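Long-range contact in DELTA1-pyrroline-2-carboxylate reductase (Thermococcus litoralis DSM 5473, PDB 6T3E), which catalyses the NAD(P)H-dependent reduction of Delta1-pyrroline-2-carboxylate to L-proline, probably as a step in L-hydroxyproline metabolism: residues V260-L274 with D290-V302. Numbering follows the deposited sequence.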
loop_
_atom_site.group_PDB
_atom_site.type_symbol
_atom_site.label_atom_id
_atom_site.label_comp_id
_atom_site.label_asym_id
_atom_site.label_seq_id
_atom_site.Cartn_x
_atom_site.Cartn_y
_atom_site.Cartn_z
ATOM N N VAL B 260 11.791 2.371 -29.524
ATOM C CA VAL B 260 12.239 3.225 -28.429
ATOM C C VAL B 260 13.419 4.085 -28.869
ATOM O O VAL B 260 13.417 5.307 -28.677
ATOM C CB VAL B 260 12.581 2.381 -27.187
ATOM C CG1 VAL B 260 12.867 3.279 -25.997
ATOM C CG2 VAL B 260 11.443 1.423 -26.863
ATOM N N ARG B 261 14.435 3.465 -29.479
ATOM C CA ARG B 261 15.617 4.222 -29.888
ATOM C C ARG B 261 15.262 5.316 -30.881
ATOM O O ARG B 261 15.813 6.420 -30.819
ATOM C CB ARG B 261 16.672 3.297 -30.494
ATOM C CG ARG B 261 18.043 3.960 -30.640
ATOM C CD ARG B 261 18.778 3.510 -31.895
ATOM N NE ARG B 261 18.497 4.350 -33.061
ATOM C CZ ARG B 261 17.763 3.960 -34.101
ATOM N NH1 ARG B 261 17.239 2.744 -34.112
ATOM N NH2 ARG B 261 17.547 4.781 -35.126
ATOM N N LYS B 262 14.338 5.026 -31.799
ATOM C CA LYS B 262 14.015 5.939 -32.887
ATOM C C LYS B 262 13.273 7.190 -32.419
ATOM O O LYS B 262 13.238 8.182 -33.156
ATOM C CB LYS B 262 13.187 5.195 -33.934
ATOM C CG LYS B 262 12.934 5.944 -35.207
ATOM C CD LYS B 262 11.732 5.362 -35.942
ATOM C CE LYS B 262 12.094 4.098 -36.699
ATOM N NZ LYS B 262 12.327 4.386 -38.151
ATOM N N SER B 263 12.713 7.188 -31.213
ATOM C CA SER B 263 11.778 8.220 -30.798
ATOM C C SER B 263 12.392 9.161 -29.773
ATOM O O SER B 263 13.393 8.853 -29.118
ATOM C CB SER B 263 10.503 7.614 -30.203
ATOM O OG SER B 263 9.682 7.033 -31.195
ATOM N N LYS B 264 11.752 10.323 -29.651
ATOM C CA LYS B 264 12.000 11.259 -28.561
ATOM C C LYS B 264 11.182 10.783 -27.369
ATOM O O LYS B 264 9.950 10.880 -27.378
ATOM C CB LYS B 264 11.612 12.677 -28.982
ATOM C CG LYS B 264 12.234 13.781 -28.140
ATOM C CD LYS B 264 11.403 15.045 -28.191
ATOM C CE LYS B 264 12.267 16.266 -28.386
ATOM N NZ LYS B 264 11.446 17.496 -28.482
ATOM N N LEU B 265 11.868 10.272 -26.347
ATOM C CA LEU B 265 11.237 9.487 -25.291
ATOM C C LEU B 265 10.819 10.368 -24.115
ATOM O O LEU B 265 11.657 11.034 -23.496
ATOM C CB LEU B 265 12.192 8.383 -24.837
ATOM C CG LEU B 265 11.730 7.449 -23.720
ATOM C CD1 LEU B 265 10.383 6.841 -24.064
ATOM C CD2 LEU B 265 12.765 6.356 -23.482
ATOM N N VAL B 266 9.529 10.343 -23.786
ATOM C CA VAL B 266 8.998 10.982 -22.586
ATOM C C VAL B 266 8.349 9.902 -21.730
ATOM O O VAL B 266 7.606 9.059 -22.245
ATOM C CB VAL B 266 7.994 12.107 -22.917
ATOM C CG1 VAL B 266 7.339 12.625 -21.646
ATOM C CG2 VAL B 266 8.688 13.245 -23.654
ATOM N N VAL B 267 8.630 9.932 -20.429
ATOM C CA VAL B 267 8.141 8.928 -19.494
ATOM C C VAL B 267 7.239 9.605 -18.475
ATOM O O VAL B 267 7.376 10.801 -18.200
ATOM C CB VAL B 267 9.304 8.200 -18.788
ATOM C CG1 VAL B 267 10.213 7.532 -19.818
ATOM C CG2 VAL B 267 10.080 9.163 -17.919
ATOM N N ASP B 268 6.292 8.838 -17.923
ATOM C CA ASP B 268 5.452 9.386 -16.862
ATOM C C ASP B 268 6.284 9.694 -15.625
ATOM O O ASP B 268 6.163 10.768 -15.034
ATOM C CB ASP B 268 4.294 8.426 -16.538
ATOM C CG ASP B 268 4.755 7.028 -16.198
ATOM O OD1 ASP B 268 4.593 6.603 -15.035
ATOM O OD2 ASP B 268 5.288 6.346 -17.100
ATOM N N SER B 269 7.189 8.797 -15.269
ATOM C CA SER B 269 8.132 9.067 -14.201
ATOM C C SER B 269 9.362 8.208 -14.456
ATOM O O SER B 269 9.238 7.055 -14.896
ATOM C CB SER B 269 7.518 8.798 -12.818
ATOM O OG SER B 269 7.872 7.528 -12.297
ATOM N N LYS B 270 10.542 8.811 -14.256
ATOM C CA LYS B 270 11.789 8.084 -14.459
ATOM C C LYS B 270 11.913 6.946 -13.456
ATOM O O LYS B 270 12.270 5.816 -13.819
ATOM C CB LYS B 270 12.979 9.033 -14.335
ATOM C CG LYS B 270 13.674 9.317 -15.640
ATOM C CD LYS B 270 14.909 10.221 -15.460
ATOM C CE LYS B 270 14.547 11.714 -15.405
ATOM N NZ LYS B 270 15.741 12.628 -15.386
ATOM N N GLU B 271 11.554 7.213 -12.200
ATOM C CA GLU B 271 11.671 6.194 -11.170
ATOM C C GLU B 271 10.789 5.000 -11.492
ATOM O O GLU B 271 11.207 3.850 -11.324
ATOM C CB GLU B 271 11.304 6.793 -9.814
ATOM C CG GLU B 271 11.845 6.029 -8.631
ATOM C CD GLU B 271 11.453 6.661 -7.313
ATOM O OE1 GLU B 271 12.209 6.515 -6.330
ATOM O OE2 GLU B 271 10.376 7.296 -7.261
ATOM N N GLY B 272 9.578 5.254 -11.992
ATOM C CA GLY B 272 8.674 4.160 -12.297
ATOM C C GLY B 272 9.061 3.405 -13.557
ATOM O O GLY B 272 9.184 2.176 -13.545
ATOM N N VAL B 273 9.283 4.126 -14.657
ATOM C CA VAL B 273 9.520 3.444 -15.927
ATOM C C VAL B 273 10.804 2.625 -15.857
ATOM O O VAL B 273 10.816 1.434 -16.188
ATOM C CB VAL B 273 9.559 4.453 -17.091
ATOM C CG1 VAL B 273 10.428 3.922 -18.204
ATOM C CG2 VAL B 273 8.157 4.748 -17.622
ATOM N N LEU B 274 11.885 3.231 -15.352
ATOM C CA LEU B 274 13.184 2.563 -15.294
ATOM C C LEU B 274 13.193 1.351 -14.370
ATOM O O LEU B 274 14.076 0.499 -14.499
ATOM C CB LEU B 274 14.261 3.540 -14.827
ATOM C CG LEU B 274 14.712 4.612 -15.816
ATOM C CD1 LEU B 274 15.443 5.729 -15.082
ATOM C CD2 LEU B 274 15.581 4.021 -16.869
ATOM N N ASP B 290 20.547 4.314 -23.473
ATOM C CA ASP B 290 20.964 4.454 -22.086
ATOM C C ASP B 290 19.975 5.369 -21.378
ATOM O O ASP B 290 18.993 5.825 -21.968
ATOM C CB ASP B 290 22.404 4.979 -21.976
ATOM C CG ASP B 290 22.594 6.341 -22.630
ATOM O OD1 ASP B 290 21.581 7.007 -22.936
ATOM O OD2 ASP B 290 23.763 6.739 -22.848
ATOM N N GLU B 291 20.261 5.653 -20.105
ATOM C CA GLU B 291 19.349 6.439 -19.279
ATOM C C GLU B 291 19.143 7.845 -19.829
ATOM O O GLU B 291 18.107 8.468 -19.568
ATOM C CB GLU B 291 19.878 6.505 -17.849
ATOM C CG GLU B 291 18.891 7.055 -16.848
ATOM C CD GLU B 291 19.350 6.851 -15.419
ATOM O OE1 GLU B 291 19.990 5.807 -15.139
ATOM O OE2 GLU B 291 19.061 7.733 -14.579
ATOM N N GLY B 292 20.127 8.368 -20.563
ATOM C CA GLY B 292 20.046 9.690 -21.162
ATOM C C GLY B 292 19.119 9.792 -22.355
ATOM O O GLY B 292 18.813 10.913 -22.777
ATOM N N HIS B 293 18.692 8.655 -22.919
ATOM C CA HIS B 293 17.753 8.655 -24.038
ATOM C C HIS B 293 16.376 9.180 -23.639
ATOM O O HIS B 293 15.591 9.549 -24.519
ATOM C CB HIS B 293 17.633 7.239 -24.613
ATOM C CG HIS B 293 16.837 7.166 -25.876
ATOM N ND1 HIS B 293 17.170 7.878 -27.007
ATOM C CD2 HIS B 293 15.716 6.472 -26.185
ATOM C CE1 HIS B 293 16.292 7.625 -27.961
ATOM N NE2 HIS B 293 15.399 6.774 -27.487
ATOM N N ILE B 294 16.075 9.213 -22.341
ATOM C CA ILE B 294 14.851 9.817 -21.822
ATOM C C ILE B 294 14.991 11.330 -21.952
ATOM O O ILE B 294 15.836 11.943 -21.292
ATOM C CB ILE B 294 14.590 9.410 -20.365
ATOM C CG1 ILE B 294 14.094 7.966 -20.287
ATOM C CG2 ILE B 294 13.591 10.366 -19.705
ATOM C CD1 ILE B 294 14.188 7.357 -18.897
ATOM N N HIS B 295 14.174 11.933 -22.817
ATOM C CA HIS B 295 14.244 13.378 -23.011
ATOM C C HIS B 295 13.773 14.119 -21.770
ATOM O O HIS B 295 14.446 15.035 -21.287
ATOM C CB HIS B 295 13.409 13.791 -24.222
ATOM C CG HIS B 295 13.136 15.263 -24.291
ATOM N ND1 HIS B 295 14.105 16.187 -24.620
ATOM C CD2 HIS B 295 11.999 15.970 -24.084
ATOM C CE1 HIS B 295 13.580 17.397 -24.613
ATOM N NE2 HIS B 295 12.302 17.295 -24.293
ATOM N N ALA B 296 12.628 13.722 -21.225
ATOM C CA ALA B 296 12.050 14.430 -20.098
ATOM C C ALA B 296 10.978 13.574 -19.440
ATOM O O ALA B 296 10.370 12.703 -20.067
ATOM C CB ALA B 296 11.455 15.772 -20.539
ATOM N N GLU B 297 10.745 13.860 -18.164
ATOM C CA GLU B 297 9.569 13.368 -17.471
ATOM C C GLU B 297 8.381 14.258 -17.794
ATOM O O GLU B 297 8.529 15.452 -18.068
ATOM C CB GLU B 297 9.791 13.354 -15.958
ATOM C CG GLU B 297 10.906 12.447 -15.483
ATOM C CD GLU B 297 10.948 12.335 -13.973
ATOM O OE1 GLU B 297 10.390 11.360 -13.425
ATOM O OE2 GLU B 297 11.539 13.226 -13.330
ATOM N N LEU B 298 7.187 13.673 -17.734
ATOM C CA LEU B 298 5.991 14.440 -18.048
ATOM C C LEU B 298 5.852 15.651 -17.135
ATOM O O LEU B 298 5.379 16.703 -17.577
ATOM C CB LEU B 298 4.752 13.548 -17.941
ATOM C CG LEU B 298 3.419 14.192 -18.329
ATOM C CD1 LEU B 298 3.398 14.532 -19.804
ATOM C CD2 LEU B 298 2.250 13.294 -17.966
ATOM N N ALA B 299 6.294 15.538 -15.879
ATOM C CA ALA B 299 6.187 16.670 -14.962
ATOM C C ALA B 299 7.017 17.849 -15.446
ATOM O O ALA B 299 6.623 19.006 -15.264
ATOM C CB ALA B 299 6.604 16.256 -13.551
ATOM N N GLU B 300 8.172 17.580 -16.064
ATOM C CA GLU B 300 8.983 18.671 -16.601
ATOM C C GLU B 300 8.337 19.299 -17.831
ATOM O O GLU B 300 8.457 20.511 -18.054
ATOM C CB GLU B 300 10.383 18.166 -16.939
ATOM C CG GLU B 300 10.910 17.157 -15.952
ATOM C CD GLU B 300 12.261 16.643 -16.346
ATOM O OE1 GLU B 300 12.381 16.101 -17.453
ATOM O OE2 GLU B 300 13.208 16.787 -15.552
ATOM N N ILE B 301 7.664 18.491 -18.653
ATOM C CA ILE B 301 6.987 19.023 -19.831
ATOM C C ILE B 301 5.794 19.890 -19.434
ATOM O O ILE B 301 5.565 20.959 -20.018
ATOM C CB ILE B 301 6.579 17.872 -20.762
ATOM C CG1 ILE B 301 7.816 17.338 -21.489
ATOM C CG2 ILE B 301 5.524 18.338 -21.754
ATOM C CD1 ILE B 301 7.498 16.500 -22.692
ATOM N N VAL B 302 5.007 19.445 -18.448
ATOM C CA VAL B 302 3.853 20.231 -18.014
ATOM C C VAL B 302 4.312 21.574 -17.457
ATOM O O VAL B 302 3.724 22.623 -17.751
ATOM C CB VAL B 302 3.019 19.449 -16.975
ATOM C CG1 VAL B 302 1.803 20.266 -16.537
ATOM C CG2 VAL B 302 2.573 18.105 -17.519
#
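Lys264 lays its CE over one face of the His295 ring, 4.1 Å from the centroid, a CH-pi contact at the border of the Rossmann-type parallel sheet, while Val266 CG2 sits at that ring's edge. Beyond the contact His295 NE2 hydrogen-bonds to Lys307 O, and Lys264 NZ to Gly308 O, with a salt bridge to Glu310. The His293 ring is met at its edge: NE2 donates to Val260 O (2.7 Å), which lies in the ring plane, though the donor stands above the carbonyl plane. Ser263 N reaches the same oxygen from the opposite face, so this helix-end carbonyl is gripped twice. Strand 294-297, the outermost, runs parallel to 264-267: Leu265 O accepts from His295 N, Val267 N donates to Ala296 O (3.3 Å), and Val267 O takes Leu298 N. On the face of Val266 and Ala296, Val266 CG2 meets Ile301 CD1 tip to tip at 3.6 Å, beside Leu146 and Tyr145 of helix 128-146. Ile294 CG1, anti to its carbonyl carbon (chi1 -75°), touches both Leu265 CD2 and Val267 CG1, and its CD1 meets Lys270 CG and Leu274 CD2. Glu297 CG packs on Lys270 CE (3.7 Å), and Lys270 N donates nearly straight (172°) to Glu297 OE1 at 2.7 Å. An alanine here is likely to leave that first-turn amide without its carboxylate acceptor and uncover part of the lysine's chain. The amide meets OE1 on its anti side, 34° out of the carboxylate plane.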